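Local coordinates for putative uncharacterized protein (PDB 4GNX) that binds single-stranded DNA through OB-fold domains as a subunit of the replication protein A complex of Ustilago maydis, at residues V117-V122 with Q135-G140; P197-K202 with M222-D227. All blocks are in the same frame, centred on the assembly; numbering follows the deposited sequence.

Contact 1. Residues V117-V122 with Q135-G140; sequences VKYEFV and QCDVIG. Unlike the reference sequence in segment 135-140: Q135 (reference Thr).
D137 and F121 meet with similar first torsions: each CG lies beside its own backbone N, opposite the carbonyl carbon (chi1 -73° in D137, -75° in F121). This sends the carboxylate to the backbone of E120 and lays the phenyl ring along D137-I139. Here the loop between strands 104-107 and 135-152 crosses the first strand of an OB-fold barrel, 118-122 running at 89° to 136-139. D137 OD2 accepts the amide N of E120 at 3.0 Å through its anti lone pair, in a nearly straight bond. The same oxygen forms a salt bridge with K202, while OD1 takes the amide of G203, so the carboxylate is fixed at both ends. K202 probably also offsets the negative charge of E120, whose OE1 lies 4.4 Å from D137 OD2. I139 puts its CB over one face of the F121 ring in a CH-pi contact, 3.8 Å from the centroid, and CB of Y119 lies over the opposite face. D137 O and V138 N lie in the ring plane at its edge. Beyond the ring, V122 CG2 approaches C136 SG, and V122 N donates to D137 O at 2.8 Å.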
loop_
_atom_site.group_PDB
_atom_site.type_symbol
_atom_site.label_atom_id
_atom_site.label_comp_id
_atom_site.label_asym_id
_atom_site.label_seq_id
_atom_site.Cartn_x
_atom_site.Cartn_y
_atom_site.Cartn_z
ATOM N N VAL C 117 27.603 -12.843 -6.962
ATOM C CA VAL C 117 26.692 -12.068 -6.135
ATOM C C VAL C 117 27.435 -11.058 -5.261
ATOM O O VAL C 117 28.322 -11.419 -4.470
ATOM C CB VAL C 117 25.783 -12.975 -5.289
ATOM C CG1 VAL C 117 24.614 -13.459 -6.126
ATOM C CG2 VAL C 117 26.566 -14.153 -4.721
ATOM N N LYS C 118 27.081 -9.788 -5.434
ATOM C CA LYS C 118 27.674 -8.723 -4.642
ATOM C C LYS C 118 26.875 -8.433 -3.407
ATOM O O LYS C 118 25.664 -8.596 -3.376
ATOM C CB LYS C 118 27.787 -7.444 -5.455
ATOM C CG LYS C 118 29.021 -7.403 -6.327
ATOM C CD LYS C 118 29.295 -5.996 -6.816
ATOM C CE LYS C 118 30.769 -5.833 -7.160
ATOM N NZ LYS C 118 31.183 -4.405 -7.234
ATOM N N TYR C 119 27.554 -7.938 -2.399
ATOM C CA TYR C 119 26.897 -7.738 -1.144
ATOM C C TYR C 119 27.037 -6.299 -0.717
ATOM O O TYR C 119 28.110 -5.709 -0.840
ATOM C CB TYR C 119 27.478 -8.695 -0.108
ATOM C CG TYR C 119 27.065 -10.147 -0.307
ATOM C CD1 TYR C 119 27.764 -10.993 -1.183
ATOM C CD2 TYR C 119 25.974 -10.675 0.382
ATOM C CE1 TYR C 119 27.381 -12.322 -1.358
ATOM C CE2 TYR C 119 25.589 -11.997 0.215
ATOM C CZ TYR C 119 26.289 -12.817 -0.656
ATOM O OH TYR C 119 25.893 -14.127 -0.813
ATOM N N GLU C 120 25.932 -5.728 -0.257
ATOM C CA GLU C 120 25.954 -4.420 0.378
ATOM C C GLU C 120 25.514 -4.597 1.822
ATOM O O GLU C 120 24.327 -4.491 2.161
ATOM C CB GLU C 120 25.075 -3.415 -0.369
ATOM C CG GLU C 120 25.765 -2.731 -1.544
ATOM C CD GLU C 120 25.537 -3.422 -2.886
ATOM O OE1 GLU C 120 25.448 -4.671 -2.925
ATOM O OE2 GLU C 120 25.459 -2.709 -3.916
ATOM N N PHE C 121 26.493 -4.886 2.667
ATOM C CA PHE C 121 26.215 -5.274 4.034
ATOM C C PHE C 121 25.836 -4.127 4.943
ATOM O O PHE C 121 26.436 -3.054 4.915
ATOM C CB PHE C 121 27.388 -6.029 4.632
ATOM C CG PHE C 121 27.507 -7.430 4.145
ATOM C CD1 PHE C 121 26.428 -8.294 4.218
ATOM C CD2 PHE C 121 28.700 -7.893 3.624
ATOM C CE1 PHE C 121 26.531 -9.599 3.772
ATOM C CE2 PHE C 121 28.816 -9.198 3.180
ATOM C CZ PHE C 121 27.730 -10.053 3.254
ATOM N N VAL C 122 24.828 -4.388 5.757
ATOM C CA VAL C 122 24.414 -3.486 6.807
ATOM C C VAL C 122 24.820 -4.144 8.124
ATOM O O VAL C 122 24.447 -5.296 8.392
ATOM C CB VAL C 122 22.883 -3.269 6.766
ATOM C CG1 VAL C 122 22.432 -2.335 7.879
ATOM C CG2 VAL C 122 22.448 -2.738 5.407
ATOM N N GLN C 135 14.408 -4.859 1.471
ATOM C CA GLN C 135 15.522 -5.765 1.172
ATOM C C GLN C 135 16.798 -5.207 1.755
ATOM O O GLN C 135 17.025 -3.999 1.698
ATOM C CB GLN C 135 15.721 -5.910 -0.343
ATOM C CG GLN C 135 14.452 -5.867 -1.176
ATOM C CD GLN C 135 13.549 -7.063 -0.927
ATOM O OE1 GLN C 135 13.532 -7.630 0.178
ATOM N NE2 GLN C 135 12.788 -7.455 -1.956
ATOM N N CYS C 136 17.639 -6.097 2.274
ATOM C CA CYS C 136 18.873 -5.708 2.940
ATOM C C CYS C 136 19.856 -6.882 2.993
ATOM O O CYS C 136 19.437 -8.038 2.944
ATOM C CB CYS C 136 18.532 -5.136 4.326
ATOM S SG CYS C 136 19.464 -5.748 5.739
ATOM N N ASP C 137 21.153 -6.580 3.060
ATOM C CA ASP C 137 22.184 -7.612 3.179
ATOM C C ASP C 137 22.844 -7.598 4.549
ATOM O O ASP C 137 23.229 -6.540 5.033
ATOM C CB ASP C 137 23.257 -7.414 2.116
ATOM C CG ASP C 137 22.783 -7.783 0.729
ATOM O OD1 ASP C 137 21.658 -8.316 0.600
ATOM O OD2 ASP C 137 23.543 -7.534 -0.236
ATOM N N VAL C 138 22.995 -8.771 5.161
ATOM C CA VAL C 138 23.567 -8.873 6.510
ATOM C C VAL C 138 24.548 -10.035 6.639
ATOM O O VAL C 138 24.255 -11.147 6.205
ATOM C CB VAL C 138 22.463 -9.022 7.591
ATOM C CG1 VAL C 138 23.020 -9.575 8.894
ATOM C CG2 VAL C 138 21.760 -7.696 7.842
ATOM N N ILE C 139 25.709 -9.755 7.236
ATOM C CA ILE C 139 26.651 -10.791 7.680
ATOM C C ILE C 139 26.898 -10.733 9.203
ATOM O O ILE C 139 26.827 -9.662 9.817
ATOM C CB ILE C 139 27.988 -10.725 6.899
ATOM C CG1 ILE C 139 28.794 -12.020 7.094
ATOM C CG2 ILE C 139 28.768 -9.460 7.255
ATOM C CD1 ILE C 139 29.950 -12.185 6.136
ATOM N N GLY C 140 27.177 -11.888 9.803
ATOM C CA GLY C 140 27.457 -11.971 11.236
ATOM C C GLY C 140 27.673 -13.390 11.719
ATOM O O GLY C 140 27.474 -14.352 10.969
#

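Contact 2. Residues P197-K202 with M222-D227; sequences PVLAFK and MLINPD
F201 and M222 form the apolar centre, their side chains alongside each other on one face of an antiparallel strand pair in the OB-fold barrel. M222 CB sits over a face of the F201 ring, 3.4 Å from CE2. With CG placed between the backbone N and the carbonyl carbon (chi1 65°) and further bends along the chain, the thioether folds back so that CE also reaches CZ of the ring. The sulfur itself makes an oblique Met-aromatic contact, with SD 5.2 Å from the F201 centroid. L165 of strand 159-168 touches F201, M222 and L199, joining this face to the barrel interior. Farther along, L199 CD2 packs against I224 CG1 at 3.7 Å, with the two side chains extending together from the same face. On the reverse face, A200 CB meets L223 CB and P226 CG. Between the faces, A200 and L223 form a hydrogen-bonded pair: A200 N donates to L223 O at 3.1 Å and L223 N to A200 O at 3.0 Å. The strand pairing ends with L199 and I224; N225 follows in a left-handed backbone conformation (phi 57°), where the chain leaves the strand. Its backbone N donates to V198 O at 2.8 Å, and its side chain turns back to the same residue. There OD1 receives V198 N at 2.7 Å, the donor standing 36° out of the amide's carbonyl plane.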
loop_
_atom_site.group_PDB
_atom_site.type_symbol
_atom_site.label_atom_id
_atom_site.label_comp_id
_atom_site.label_asym_id
_atom_site.label_seq_id
_atom_site.Cartn_x
_atom_site.Cartn_y
_atom_site.Cartn_z
ATOM N N PRO C 197 29.448 -20.528 13.304
ATOM C CA PRO C 197 29.873 -20.209 11.953
ATOM C C PRO C 197 29.578 -18.750 11.605
ATOM O O PRO C 197 28.858 -18.067 12.339
ATOM C CB PRO C 197 29.005 -21.134 11.104
ATOM C CG PRO C 197 27.730 -21.238 11.874
ATOM C CD PRO C 197 28.117 -21.171 13.325
ATOM N N VAL C 198 30.143 -18.276 10.502
ATOM C CA VAL C 198 29.700 -17.016 9.933
ATOM C C VAL C 198 28.606 -17.334 8.928
ATOM O O VAL C 198 28.737 -18.270 8.133
ATOM C CB VAL C 198 30.844 -16.237 9.247
ATOM C CG1 VAL C 198 30.336 -14.891 8.747
ATOM C CG2 VAL C 198 32.008 -16.038 10.207
ATOM N N LEU C 199 27.523 -16.563 8.988
ATOM C CA LEU C 199 26.446 -16.668 8.010
ATOM C C LEU C 199 26.269 -15.363 7.262
ATOM O O LEU C 199 26.252 -14.283 7.870
ATOM C CB LEU C 199 25.137 -17.037 8.683
ATOM C CG LEU C 199 25.106 -18.344 9.461
ATOM C CD1 LEU C 199 23.703 -18.582 10.007
ATOM C CD2 LEU C 199 25.573 -19.512 8.605
ATOM N N ALA C 200 26.131 -15.476 5.941
ATOM C CA ALA C 200 26.019 -14.318 5.055
ATOM C C ALA C 200 24.671 -14.316 4.337
ATOM O O ALA C 200 24.311 -15.285 3.669
ATOM C CB ALA C 200 27.164 -14.306 4.052
ATOM N N PHE C 201 23.934 -13.221 4.465
ATOM C CA PHE C 201 22.595 -13.142 3.903
ATOM C C PHE C 201 22.442 -12.114 2.787
ATOM O O PHE C 201 22.851 -10.951 2.937
ATOM C CB PHE C 201 21.591 -12.863 5.010
ATOM C CG PHE C 201 21.408 -14.009 5.955
ATOM C CD1 PHE C 201 22.251 -14.173 7.049
ATOM C CD2 PHE C 201 20.395 -14.938 5.752
ATOM C CE1 PHE C 201 22.088 -15.239 7.924
ATOM C CE2 PHE C 201 20.226 -16.002 6.630
ATOM C CZ PHE C 201 21.078 -16.155 7.716
ATOM N N LYS C 202 21.859 -12.559 1.669
ATOM C CA LYS C 202 21.500 -11.671 0.554
ATOM C C LYS C 202 19.984 -11.534 0.442
ATOM O O LYS C 202 19.258 -12.532 0.442
ATOM C CB LYS C 202 22.105 -12.154 -0.775
ATOM C CG LYS C 202 22.629 -11.026 -1.655
ATOM C CD LYS C 202 21.555 -10.454 -2.561
ATOM C CE LYS C 202 21.548 -8.935 -2.540
ATOM N NZ LYS C 202 22.886 -8.342 -2.776
ATOM N N MET C 222 21.450 -17.618 1.961
ATOM C CA MET C 222 22.438 -17.673 3.042
ATOM C C MET C 222 23.607 -18.635 2.770
ATOM O O MET C 222 23.421 -19.729 2.228
ATOM C CB MET C 222 21.789 -17.975 4.395
ATOM C CG MET C 222 21.155 -19.350 4.500
ATOM S SD MET C 222 21.599 -20.203 6.027
ATOM C CE MET C 222 20.389 -19.570 7.174
ATOM N N LEU C 223 24.806 -18.210 3.154
ATOM C CA LEU C 223 26.008 -19.015 2.986
ATOM C C LEU C 223 26.612 -19.314 4.340
ATOM O O LEU C 223 26.575 -18.473 5.248
ATOM C CB LEU C 223 27.029 -18.271 2.133
ATOM C CG LEU C 223 26.832 -18.305 0.621
ATOM C CD1 LEU C 223 27.258 -16.975 0.028
ATOM C CD2 LEU C 223 27.596 -19.474 0.007
ATOM N N ILE C 224 27.171 -20.509 4.474
ATOM C CA ILE C 224 27.773 -20.916 5.735
ATOM C C ILE C 224 29.297 -20.909 5.626
ATOM O O ILE C 224 29.885 -21.777 4.979
ATOM C CB ILE C 224 27.238 -22.288 6.188
ATOM C CG1 ILE C 224 25.697 -22.271 6.172
ATOM C CG2 ILE C 224 27.787 -22.642 7.566
ATOM C CD1 ILE C 224 25.036 -23.615 5.924
ATOM N N ASN C 225 29.919 -19.917 6.260
ATOM C CA ASN C 225 31.370 -19.732 6.212
ATOM C C ASN C 225 31.896 -19.585 4.782
ATOM O O ASN C 225 32.675 -20.410 4.310
ATOM C CB ASN C 225 32.087 -20.871 6.947
ATOM C CG ASN C 225 31.584 -21.054 8.363
ATOM O OD1 ASN C 225 31.657 -20.136 9.183
ATOM N ND2 ASN C 225 31.073 -22.245 8.661
ATOM N N PRO C 226 31.459 -18.528 4.084
ATOM C CA PRO C 226 31.953 -18.271 2.735
ATOM C C PRO C 226 33.381 -17.743 2.771
ATOM O O PRO C 226 33.776 -17.095 3.743
ATOM C CB PRO C 226 31.017 -17.180 2.224
ATOM C CG PRO C 226 30.596 -16.448 3.453
ATOM C CD PRO C 226 30.545 -17.471 4.552
ATOM N N ASP C 227 34.144 -18.015 1.721
ATOM C CA ASP C 227 35.523 -17.560 1.675
ATOM C C ASP C 227 35.567 -16.102 1.219
ATOM O O ASP C 227 35.981 -15.790 0.100
ATOM C CB ASP C 227 36.367 -18.470 0.780
ATOM C CG ASP C 227 37.690 -18.856 1.426
ATOM O OD1 ASP C 227 37.670 -19.519 2.489
ATOM O OD2 ASP C 227 38.750 -18.506 0.865
#

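Overall arrangement
From the N terminus, the chain leaves strand 104-107, passes through the 117-122 loop and, after twelve further residues without helix or strand, enters strand 135-152, which 117-122 crosses at about a right angle; contact 1 closes this loop. Contact 2 opens later, after strands 159-168 and 174-180, and closes the excursion from strand 198-207 through 213-217 to 220-224. The two loops therefore follow in series, without nesting or crossing. In space their centres lie 10 Å apart, because strand 198-207 pairs with both 135-152 and 220-224. V138 and F201 join them by a backbone hydrogen bond, and Y119 reaches across to L223. Together they tie the 117-122 loop to three strands of one OB domain.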